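Local coordinates for toll-like receptor 6, Variable lymphocyte receptor B (Mus musculus, PDB 3A79), which probably recognises diacylated bacterial lipopeptides together with Toll-like receptor 2, and is represented here by its ectodomain fused to part of a hagfish lymphocyte receptor, at residues B[188-194]-B[212-218]; B[324-329]-B[343-347]; B[348-354]-B[373-378]. All coordinates share one frame; numbering follows the deposited sequence.

Contact 1. Residues B[188-194]-B[212-218]; sequences TESLQIP and QVNMSVN. With NAG (2-acetamido-2-deoxy-beta-D-glucopyranose), chain M; NAG (2-acetamido-2-deoxy-beta-D-glucopyranose), chain N.
Ser190 to Ile193 and Asn214 to Val217 run alongside one another as parallel strands, their axes 4.7 Å apart at closest approach and 18° askew. The ladder starts where Asn214 N gives its hydrogen to Glu189 O (2.6 Å) and continues with Leu191 N to Asn214 O, Ser216 N to Leu191 O and finally Ile193 N to Ser216 O at 2.8 Å.

Side chains alternate between the two faces. Leu191, Ile193, Met215 and Val217 share the greasy one. Leu191 and Met215 run alongside each other, Leu191 CD2 4.1 Å from Met215 CE, while Ile193 CD1 swings across to the sulfur of the same methionine. Leu176 of strand 171-178 backs Leu191, and Leu245 of helix 235-246 packs on Met215 and Val217, so this face is turned into the protein.

The other face is polar and carries sugar. Asn214 ND2 is joined to C1 of an N-acetylglucosamine (1.5 Å), and Ser216 OG, two residues on and on the same face, makes a hydrogen bond of 2.9 Å to O6 of that sugar. The sugar is thus held at a second point. Gln192 reaches over from the neighbouring strand: with CG opposite the backbone nitrogen and a bend at chi2 (87°), its NE2 comes to 3.5 Å from Ser216 CB.

The pair lies in the Toll-like receptor 6 part, apart from the long run of parallel strands, and is consistent with a short secondary parallel ladder between successive turns of a leucine-rich-repeat solenoid, separate from the main ladder.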
loop_
_atom_site.group_PDB
_atom_site.type_symbol
_atom_site.label_atom_id
_atom_site.label_comp_id
_atom_site.label_asym_id
_atom_site.label_seq_id
_atom_site.Cartn_x
_atom_site.Cartn_y
_atom_site.Cartn_z
ATOM N N THR B 188 14.094 25.466 45.357
ATOM C CA THR B 188 13.053 25.431 44.327
ATOM C C THR B 188 12.270 26.733 44.124
ATOM O O THR B 188 11.732 27.326 45.062
ATOM C CB THR B 188 12.094 24.217 44.512
ATOM O OG1 THR B 188 12.560 23.119 43.715
ATOM C CG2 THR B 188 10.668 24.567 44.095
ATOM N N GLU B 189 12.236 27.168 42.872
ATOM C CA GLU B 189 11.481 28.339 42.481
ATOM C C GLU B 189 9.990 27.970 42.434
ATOM O O GLU B 189 9.626 26.840 42.106
ATOM C CB GLU B 189 12.000 28.858 41.126
ATOM C CG GLU B 189 13.545 28.842 41.001
ATOM C CD GLU B 189 14.099 29.374 39.657
ATOM O OE1 GLU B 189 13.453 30.228 39.008
ATOM O OE2 GLU B 189 15.208 28.944 39.256
ATOM N N SER B 190 9.126 28.907 42.800
ATOM C CA SER B 190 7.698 28.663 42.720
ATOM C C SER B 190 7.129 29.652 41.728
ATOM O O SER B 190 7.814 30.576 41.293
ATOM C CB SER B 190 7.027 28.860 44.079
ATOM O OG SER B 190 7.737 28.199 45.118
ATOM N N LEU B 191 5.869 29.463 41.367
ATOM C CA LEU B 191 5.182 30.427 40.534
ATOM C C LEU B 191 3.699 30.124 40.485
ATOM O O LEU B 191 3.279 29.064 40.034
ATOM C CB LEU B 191 5.756 30.430 39.126
ATOM C CG LEU B 191 5.079 31.461 38.235
ATOM C CD1 LEU B 191 5.433 32.845 38.763
ATOM C CD2 LEU B 191 5.475 31.262 36.766
ATOM N N GLN B 192 2.906 31.063 40.970
ATOM C CA GLN B 192 1.474 30.903 40.964
ATOM C C GLN B 192 0.985 31.377 39.612
ATOM O O GLN B 192 1.238 32.521 39.238
ATOM C CB GLN B 192 0.860 31.754 42.073
ATOM C CG GLN B 192 -0.649 31.746 42.095
ATOM C CD GLN B 192 -1.199 30.599 42.899
ATOM O OE1 GLN B 192 -1.125 30.606 44.133
ATOM N NE2 GLN B 192 -1.756 29.602 42.210
ATOM N N ILE B 193 0.306 30.494 38.880
ATOM C CA ILE B 193 -0.320 30.852 37.605
ATOM C C ILE B 193 -1.761 31.340 37.764
ATOM O O ILE B 193 -2.621 30.606 38.251
ATOM C CB ILE B 193 -0.324 29.678 36.612
ATOM C CG1 ILE B 193 1.025 29.560 35.905
ATOM C CG2 ILE B 193 -1.396 29.889 35.571
ATOM C CD1 ILE B 193 2.049 28.766 36.664
ATOM N N PRO B 194 -2.032 32.581 37.333
ATOM C CA PRO B 194 -3.378 33.162 37.408
ATOM C C PRO B 194 -4.372 32.266 36.692
ATOM O O PRO B 194 -3.956 31.500 35.829
ATOM C CB PRO B 194 -3.233 34.482 36.646
ATOM C CG PRO B 194 -1.775 34.797 36.692
ATOM C CD PRO B 194 -1.072 33.482 36.673
ATOM N N GLN B 212 12.555 22.694 37.512
ATOM C CA GLN B 212 12.274 22.408 38.909
ATOM C C GLN B 212 11.347 23.441 39.556
ATOM O O GLN B 212 11.106 23.393 40.752
ATOM C CB GLN B 212 13.580 22.319 39.702
ATOM C CG GLN B 212 14.274 20.963 39.660
ATOM C CD GLN B 212 15.613 20.971 40.386
ATOM O OE1 GLN B 212 16.619 20.511 39.850
ATOM N NE2 GLN B 212 15.630 21.507 41.608
ATOM N N VAL B 213 10.841 24.382 38.771
ATOM C CA VAL B 213 9.882 25.359 39.262
ATOM C C VAL B 213 8.580 24.694 39.704
ATOM O O VAL B 213 7.982 23.908 38.963
ATOM C CB VAL B 213 9.554 26.411 38.173
ATOM C CG1 VAL B 213 8.275 27.155 38.502
ATOM C CG2 VAL B 213 10.712 27.377 37.989
ATOM N N ASN B 214 8.149 25.018 40.921
ATOM C CA ASN B 214 6.865 24.564 41.454
ATOM C C ASN B 214 5.733 25.460 40.923
ATOM O O ASN B 214 5.593 26.608 41.348
ATOM C CB ASN B 214 6.919 24.571 42.993
ATOM C CG ASN B 214 5.774 23.789 43.648
ATOM O OD1 ASN B 214 5.025 23.080 42.981
ATOM N ND2 ASN B 214 5.657 23.914 44.984
ATOM N N MET B 215 4.937 24.949 39.984
ATOM C CA MET B 215 3.886 25.761 39.368
ATOM C C MET B 215 2.473 25.437 39.803
ATOM O O MET B 215 1.915 24.417 39.414
ATOM C CB MET B 215 3.939 25.658 37.848
ATOM C CG MET B 215 5.187 26.229 37.262
ATOM S SD MET B 215 4.883 26.950 35.659
ATOM C CE MET B 215 6.540 27.529 35.302
ATOM N N SER B 216 1.876 26.330 40.575
ATOM C CA SER B 216 0.479 26.166 40.935
ATOM C C SER B 216 -0.477 26.778 39.906
ATOM O O SER B 216 -0.148 27.748 39.220
ATOM C CB SER B 216 0.220 26.751 42.319
ATOM O OG SER B 216 0.993 26.061 43.281
ATOM N N VAL B 217 -1.656 26.181 39.793
ATOM C CA VAL B 217 -2.743 26.767 39.038
ATOM C C VAL B 217 -4.037 26.438 39.757
ATOM O O VAL B 217 -4.163 25.364 40.333
ATOM C CB VAL B 217 -2.814 26.209 37.603
ATOM C CG1 VAL B 217 -4.047 26.737 36.885
ATOM C CG2 VAL B 217 -1.569 26.579 36.833
ATOM N N ASN B 218 -4.994 27.358 39.726
ATOM C CA ASN B 218 -6.318 27.086 40.265
ATOM C C ASN B 218 -7.253 26.604 39.162
ATOM O O ASN B 218 -7.570 25.416 39.063
ATOM C CB ASN B 218 -6.908 28.339 40.915
ATOM C CG ASN B 218 -5.883 29.444 41.091
ATOM O OD1 ASN B 218 -5.658 29.928 42.204
ATOM N ND2 ASN B 218 -5.256 29.854 39.987
HETATM C C1 NAG M . 4.318 23.648 45.489
HETATM C C2 NAG M . 4.413 22.838 46.791
HETATM C C3 NAG M . 3.016 22.592 47.357
HETATM C C4 NAG M . 2.332 23.922 47.633
HETATM C C5 NAG M . 2.328 24.860 46.412
HETATM C C6 NAG M . 1.983 26.292 46.883
HETATM C C7 NAG M . 6.051 21.202 45.810
HETATM C C8 NAG M . 7.467 21.635 46.073
HETATM N N2 NAG M . 5.138 21.567 46.713
HETATM O O3 NAG M . 3.091 21.843 48.552
HETATM O O4 NAG M . 1.019 23.655 48.085
HETATM O O5 NAG M . 3.571 24.857 45.697
HETATM O O6 NAG M . 1.601 27.219 45.880
HETATM O O7 NAG M . 5.779 20.518 44.817
HETATM C C1 NAG N . -8.933 32.155 40.265
HETATM C C2 NAG N . -10.367 32.489 40.705
HETATM C C3 NAG N . -10.340 33.330 41.979
HETATM C C4 NAG N . -9.632 32.564 43.085
HETATM C C5 NAG N . -8.237 32.060 42.669
HETATM C C6 NAG N . -7.772 30.986 43.679
HETATM C C7 NAG N . -11.075 33.132 38.379
HETATM C C8 NAG N . -11.662 31.954 37.651
HETATM N N2 NAG N . -11.217 33.142 39.707
HETATM O O3 NAG N . -11.653 33.648 42.391
HETATM O O4 NAG N . -9.560 33.400 44.223
HETATM O O5 NAG N . -8.204 31.535 41.335
HETATM O O6 NAG N . -6.394 30.650 43.666
HETATM O O7 NAG N . -10.521 34.043 37.754
#

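Contact 2. Residues B[324-329]-B[343-347]; sequences LYSVFA and FIHMV
Tyr325 is the bump and residues 343-347 are the hollow: the phenol leaves helix 321-329 and pushes into the curve of the loop, which wraps round it from hydroxyl to CB. At the far end Ile344 N donates to Tyr325 OH over 3.1 Å, at 163° at the hydrogen, and Ile344 CG1 lies beside the same oxygen. Over one ring face sits the backbone carbonyl of His345, its O close to the ring centre and 3.5 Å from Tyr325 CE2. The ring edge meets Phe343 in a T-shaped pair: Tyr325 presents CE2 to the phenylalanine face, 3.8 Å from Phe343 CG, with the planes at 77°.

The geometry belongs to a leucine-rich-repeat solenoid in the Toll-like receptor 6 part. The helix precedes strand 335-339 in the chain and the loop follows it, so the contact joins the connections on either side of that strand in sequence. Phe343 also packs on Val312 and Ile338, in the hydrophobic interior, and His345 stacks on an aromatic ring of the other protein chain.

Met346 fills the angle between tyrosine and helix. Its CB heads off from the helix, but bends at chi2 (56°) and again at chi3 fold the chain back, bringing Met346 CE to 4.0 Å from Tyr325 CD2 and the sulfur near the CB atoms of Phe328 and Ala329. Val347 straddles the base of the helix ridge: its CG2 touches Tyr325 CB at 3.9 Å, while its CG1 lies 4.1 Å from Ala329 CB, one turn further along. On the same side of the Phe343 ring as the tyrosine, Leu324 CD2 comes 4.0 Å from Phe343 CE1.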
loop_
_atom_site.group_PDB
_atom_site.type_symbol
_atom_site.label_atom_id
_atom_site.label_comp_id
_atom_site.label_asym_id
_atom_site.label_seq_id
_atom_site.Cartn_x
_atom_site.Cartn_y
_atom_site.Cartn_z
ATOM N N LEU B 324 4.499 -2.908 22.822
ATOM C CA LEU B 324 4.125 -1.566 22.417
ATOM C C LEU B 324 2.617 -1.470 22.212
ATOM O O LEU B 324 1.983 -0.601 22.794
ATOM C CB LEU B 324 4.888 -1.155 21.150
ATOM C CG LEU B 324 4.398 0.054 20.338
ATOM C CD1 LEU B 324 4.724 1.369 21.024
ATOM C CD2 LEU B 324 5.005 0.035 18.962
ATOM N N TYR B 325 2.036 -2.362 21.409
ATOM C CA TYR B 325 0.617 -2.227 21.051
ATOM C C TYR B 325 -0.367 -2.522 22.194
ATOM O O TYR B 325 -1.472 -1.972 22.236
ATOM C CB TYR B 325 0.244 -3.059 19.811
ATOM C CG TYR B 325 0.971 -2.664 18.542
ATOM C CD1 TYR B 325 1.451 -3.630 17.669
ATOM C CD2 TYR B 325 1.182 -1.332 18.220
ATOM C CE1 TYR B 325 2.120 -3.284 16.514
ATOM C CE2 TYR B 325 1.852 -0.973 17.060
ATOM C CZ TYR B 325 2.319 -1.957 16.210
ATOM O OH TYR B 325 2.998 -1.618 15.058
ATOM N N SER B 326 0.016 -3.384 23.123
ATOM C CA SER B 326 -0.914 -3.739 24.189
ATOM C C SER B 326 -1.154 -2.555 25.138
ATOM O O SER B 326 -2.265 -2.353 25.629
ATOM C CB SER B 326 -0.430 -4.975 24.935
ATOM O OG SER B 326 0.840 -4.717 25.495
ATOM N N VAL B 327 -0.108 -1.768 25.372
ATOM C CA VAL B 327 -0.202 -0.548 26.171
ATOM C C VAL B 327 -1.358 0.362 25.742
ATOM O O VAL B 327 -1.917 1.082 26.565
ATOM C CB VAL B 327 1.126 0.226 26.119
ATOM C CG1 VAL B 327 0.954 1.657 26.598
ATOM C CG2 VAL B 327 2.183 -0.510 26.927
ATOM N N PHE B 328 -1.713 0.329 24.457
ATOM C CA PHE B 328 -2.882 1.058 23.956
ATOM C C PHE B 328 -4.127 0.179 23.900
ATOM O O PHE B 328 -5.217 0.622 24.228
ATOM C CB PHE B 328 -2.632 1.623 22.556
ATOM C CG PHE B 328 -1.470 2.547 22.475
ATOM C CD1 PHE B 328 -0.268 2.119 21.936
ATOM C CD2 PHE B 328 -1.571 3.845 22.937
ATOM C CE1 PHE B 328 0.814 2.970 21.864
ATOM C CE2 PHE B 328 -0.490 4.700 22.865
ATOM C CZ PHE B 328 0.705 4.259 22.330
ATOM N N ALA B 329 -3.972 -1.063 23.460
ATOM C CA ALA B 329 -5.131 -1.909 23.229
ATOM C C ALA B 329 -5.930 -2.114 24.510
ATOM O O ALA B 329 -7.164 -2.058 24.502
ATOM C CB ALA B 329 -4.705 -3.229 22.636
ATOM N N PHE B 343 3.253 2.559 12.544
ATOM C CA PHE B 343 2.643 1.339 13.076
ATOM C C PHE B 343 2.055 0.458 11.969
ATOM O O PHE B 343 1.496 0.961 10.999
ATOM C CB PHE B 343 1.591 1.651 14.150
ATOM C CG PHE B 343 2.128 2.432 15.318
ATOM C CD1 PHE B 343 3.489 2.465 15.585
ATOM C CD2 PHE B 343 1.271 3.119 16.162
ATOM C CE1 PHE B 343 3.985 3.189 16.660
ATOM C CE2 PHE B 343 1.768 3.840 17.242
ATOM C CZ PHE B 343 3.127 3.876 17.486
ATOM N N ILE B 344 2.189 -0.858 12.129
ATOM C CA ILE B 344 1.766 -1.819 11.113
ATOM C C ILE B 344 0.501 -2.577 11.512
ATOM O O ILE B 344 -0.013 -3.399 10.741
ATOM C CB ILE B 344 2.864 -2.851 10.854
ATOM C CG1 ILE B 344 3.220 -3.566 12.151
ATOM C CG2 ILE B 344 4.099 -2.195 10.290
ATOM C CD1 ILE B 344 4.278 -4.637 11.978
ATOM N N HIS B 345 -0.004 -2.292 12.710
ATOM C CA HIS B 345 -1.039 -3.118 13.323
ATOM C C HIS B 345 -1.598 -2.529 14.615
ATOM O O HIS B 345 -1.026 -1.605 15.196
ATOM C CB HIS B 345 -0.461 -4.503 13.629
ATOM C CG HIS B 345 -1.502 -5.564 13.804
ATOM N ND1 HIS B 345 -2.210 -6.090 12.746
ATOM C CD2 HIS B 345 -1.957 -6.196 14.910
ATOM C CE1 HIS B 345 -3.054 -7.001 13.192
ATOM N NE2 HIS B 345 -2.924 -7.080 14.503
ATOM N N MET B 346 -2.728 -3.072 15.057
ATOM C CA MET B 346 -3.219 -2.838 16.410
ATOM C C MET B 346 -3.786 -4.144 16.940
ATOM O O MET B 346 -4.507 -4.857 16.235
ATOM C CB MET B 346 -4.263 -1.716 16.461
ATOM C CG MET B 346 -4.844 -1.432 17.848
ATOM S SD MET B 346 -3.615 -1.055 19.119
ATOM C CE MET B 346 -2.578 0.168 18.302
ATOM N N VAL B 347 -3.426 -4.460 18.178
ATOM C CA VAL B 347 -3.837 -5.696 18.826
ATOM C C VAL B 347 -5.313 -5.638 19.208
ATOM O O VAL B 347 -5.844 -4.568 19.475
ATOM C CB VAL B 347 -2.961 -5.951 20.072
ATOM C CG1 VAL B 347 -3.643 -6.869 21.038
ATOM C CG2 VAL B 347 -1.626 -6.524 19.654
#

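Contact 3. Residues B[348-354]-B[373-378]; sequences CPPSPSS and CSTLKR. With NAG (2-acetamido-2-deoxy-beta-D-glucopyranose), chain H.
A disulfide, Cys348 to Cys373, ties two consecutive connecting loops of the leucine-rich-repeat solenoid, within the Toll-like receptor 6 part: residues 348-354 lead into strand 357-359 and residues 373-378 follow it. Cys348 SG and Cys373 SG are 2.0 Å apart with the S-S torsion at 80°, each sulfur set opposite its own backbone nitrogen.

Next to the bridge the Pro349 ring lies in a corner between Cys373, Thr375 and Leu376. Its CD is 4.0 Å from Cys373 SG and its CG 3.7 Å from Leu376 CD2; the Thr375 methyl is also close, but its exact position is doubtful. A glycine in place of Pro349 would probably leave Leu376 CD2 and the Cys373 sulfur without this packing partner and, with the ring's restraint gone, set the backbone beside the disulfide freer to turn.

Further on, Ser353 N donates to Thr375 O at 3.2 Å; Ser353 OG adds a weak bond to the same oxygen. Arg378 extends past Ser353 and meets Ser354 CB with the edge of its guanidinium, NH1 being 3.6 Å away. Ser374 and Lys377 lie beside the acetamido group of an N-acetylglucosamine, in a glycan that also neighbours Asn401. The whole is a disulfide cross-link, supported by a backbone bond, between the connecting loops of successive turns in a leucine-rich-repeat solenoid.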
loop_
_atom_site.group_PDB
_atom_site.type_symbol
_atom_site.label_atom_id
_atom_site.label_comp_id
_atom_site.label_asym_id
_atom_site.label_seq_id
_atom_site.Cartn_x
_atom_site.Cartn_y
_atom_site.Cartn_z
ATOM N N CYS B 348 -5.984 -6.783 19.213
ATOM C CA CYS B 348 -7.356 -6.841 19.717
ATOM C C CYS B 348 -7.359 -6.808 21.268
ATOM O O CYS B 348 -6.582 -7.514 21.926
ATOM C CB CYS B 348 -8.096 -8.062 19.118
ATOM S SG CYS B 348 -9.744 -8.498 19.765
ATOM N N PRO B 349 -8.200 -5.945 21.858
ATOM C CA PRO B 349 -8.290 -5.894 23.322
ATOM C C PRO B 349 -8.454 -7.301 23.927
ATOM O O PRO B 349 -9.230 -8.102 23.395
ATOM C CB PRO B 349 -9.553 -5.063 23.559
ATOM C CG PRO B 349 -9.743 -4.250 22.301
ATOM C CD PRO B 349 -9.060 -4.948 21.187
ATOM N N PRO B 350 -7.748 -7.597 25.037
ATOM C CA PRO B 350 -7.762 -8.946 25.624
ATOM C C PRO B 350 -9.093 -9.246 26.309
ATOM O O PRO B 350 -9.524 -10.403 26.371
ATOM C CB PRO B 350 -6.635 -8.900 26.676
ATOM C CG PRO B 350 -6.033 -7.531 26.585
ATOM C CD PRO B 350 -7.024 -6.646 25.892
ATOM N N SER B 351 -9.717 -8.191 26.831
ATOM C CA SER B 351 -11.010 -8.267 27.499
ATOM C C SER B 351 -11.910 -7.241 26.820
ATOM O O SER B 351 -11.405 -6.308 26.194
ATOM C CB SER B 351 -10.864 -7.940 28.994
ATOM O OG SER B 351 -10.042 -8.878 29.677
ATOM N N PRO B 352 -13.242 -7.412 26.924
ATOM C CA PRO B 352 -14.193 -6.457 26.339
ATOM C C PRO B 352 -13.812 -5.018 26.663
ATOM O O PRO B 352 -13.806 -4.660 27.840
ATOM C CB PRO B 352 -15.502 -6.811 27.037
ATOM C CG PRO B 352 -15.387 -8.263 27.290
ATOM C CD PRO B 352 -13.927 -8.568 27.525
ATOM N N SER B 353 -13.493 -4.211 25.655
ATOM C CA SER B 353 -13.099 -2.833 25.921
ATOM C C SER B 353 -14.303 -1.913 25.874
ATOM O O SER B 353 -15.439 -2.365 25.740
ATOM C CB SER B 353 -12.027 -2.348 24.948
ATOM O OG SER B 353 -12.607 -2.010 23.705
ATOM N N SER B 354 -14.045 -0.618 25.996
ATOM C CA SER B 354 -15.118 0.359 26.049
ATOM C C SER B 354 -14.897 1.385 24.962
ATOM O O SER B 354 -15.638 2.360 24.849
ATOM C CB SER B 354 -15.196 1.019 27.428
ATOM O OG SER B 354 -13.946 1.567 27.799
ATOM N N CYS B 373 -12.111 -10.138 15.936
ATOM C CA CYS B 373 -12.009 -9.507 17.241
ATOM C C CYS B 373 -13.399 -9.302 17.822
ATOM O O CYS B 373 -14.210 -8.544 17.281
ATOM C CB CYS B 373 -11.252 -8.188 17.145
ATOM S SG CYS B 373 -11.050 -7.343 18.719
ATOM N N SER B 374 -13.663 -9.996 18.925
ATOM C CA SER B 374 -15.000 -10.052 19.512
ATOM C C SER B 374 -15.079 -9.197 20.763
ATOM O O SER B 374 -15.866 -9.451 21.667
ATOM C CB SER B 374 -15.359 -11.503 19.845
ATOM O OG SER B 374 -14.251 -12.189 20.406
ATOM N N THR B 375 -14.271 -8.155 20.796
ATOM C CA THR B 375 -13.995 -7.469 22.035
ATOM C C THR B 375 -14.062 -5.953 21.780
ATOM O O THR B 375 -13.562 -5.133 22.551
ATOM C CB THR B 375 -12.627 -7.959 22.546
ATOM O OG1 THR B 375 -12.681 -8.194 23.953
ATOM C CG2 THR B 375 -11.512 -6.999 22.190
ATOM N N LEU B 376 -14.702 -5.603 20.668
ATOM C CA LEU B 376 -14.978 -4.218 20.320
ATOM C C LEU B 376 -16.476 -4.063 20.047
ATOM O O LEU B 376 -16.894 -3.381 19.109
ATOM C CB LEU B 376 -14.153 -3.796 19.099
ATOM C CG LEU B 376 -12.629 -3.713 19.275
ATOM C CD1 LEU B 376 -11.942 -3.604 17.930
ATOM C CD2 LEU B 376 -12.208 -2.556 20.187
ATOM N N LYS B 377 -17.282 -4.707 20.881
ATOM C CA LYS B 377 -18.723 -4.709 20.688
ATOM C C LYS B 377 -19.365 -3.381 21.077
ATOM O O LYS B 377 -20.557 -3.185 20.879
ATOM C CB LYS B 377 -19.369 -5.855 21.464
ATOM C CG LYS B 377 -19.172 -7.234 20.857
ATOM C CD LYS B 377 -19.788 -8.292 21.761
ATOM C CE LYS B 377 -19.522 -9.701 21.268
ATOM N NZ LYS B 377 -20.350 -10.023 20.087
ATOM N N ARG B 378 -18.582 -2.468 21.638
ATOM C CA ARG B 378 -19.114 -1.143 21.948
ATOM C C ARG B 378 -18.709 -0.152 20.860
ATOM O O ARG B 378 -19.361 0.881 20.683
ATOM C CB ARG B 378 -18.689 -0.663 23.351
ATOM C CG ARG B 378 -19.528 -1.236 24.488
ATOM C CD ARG B 378 -18.918 -0.918 25.855
ATOM N NE ARG B 378 -19.801 -1.217 26.990
ATOM C CZ ARG B 378 -19.512 -0.944 28.264
ATOM N NH1 ARG B 378 -18.357 -0.363 28.586
ATOM N NH2 ARG B 378 -20.383 -1.248 29.222
HETATM C C1 NAG H . -19.494 -13.681 16.267
HETATM C C2 NAG H . -20.206 -14.294 17.475
HETATM C C3 NAG H . -20.798 -15.672 17.178
HETATM C C4 NAG H . -21.681 -15.584 15.925
HETATM C C5 NAG H . -20.881 -14.990 14.755
HETATM C C6 NAG H . -21.720 -14.801 13.487
HETATM C C7 NAG H . -19.413 -13.437 19.548
HETATM C C8 NAG H . -20.822 -13.010 19.862
HETATM N N2 NAG H . -19.281 -14.344 18.586
HETATM O O3 NAG H . -21.489 -16.206 18.299
HETATM O O4 NAG H . -22.208 -16.874 15.643
HETATM O O5 NAG H . -20.298 -13.738 15.095
HETATM O O6 NAG H . -22.311 -13.518 13.438
HETATM O O7 NAG H . -18.455 -12.957 20.151
#

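All three contacts lie in the Toll-like receptor 6 part of the fusion and follow one another along the chain. Contact 1 stands apart, its centre 37 Å from that of contact 2 and 42 Å from that of contact 3, and it uses its own small pair of strands. Contacts 2 and 3 are neighbours, centres 13 Å apart, because the loop between strands 335-339 and 357-359 serves both: residues 343-347 receive helix 321-329, and residues 348-354 turn to the following loop. They touch where Ala329 O lies 4.0 Å from Pro349 CB. Together they link successive turns of the solenoid, next to where contact 2 meets the other protein chain.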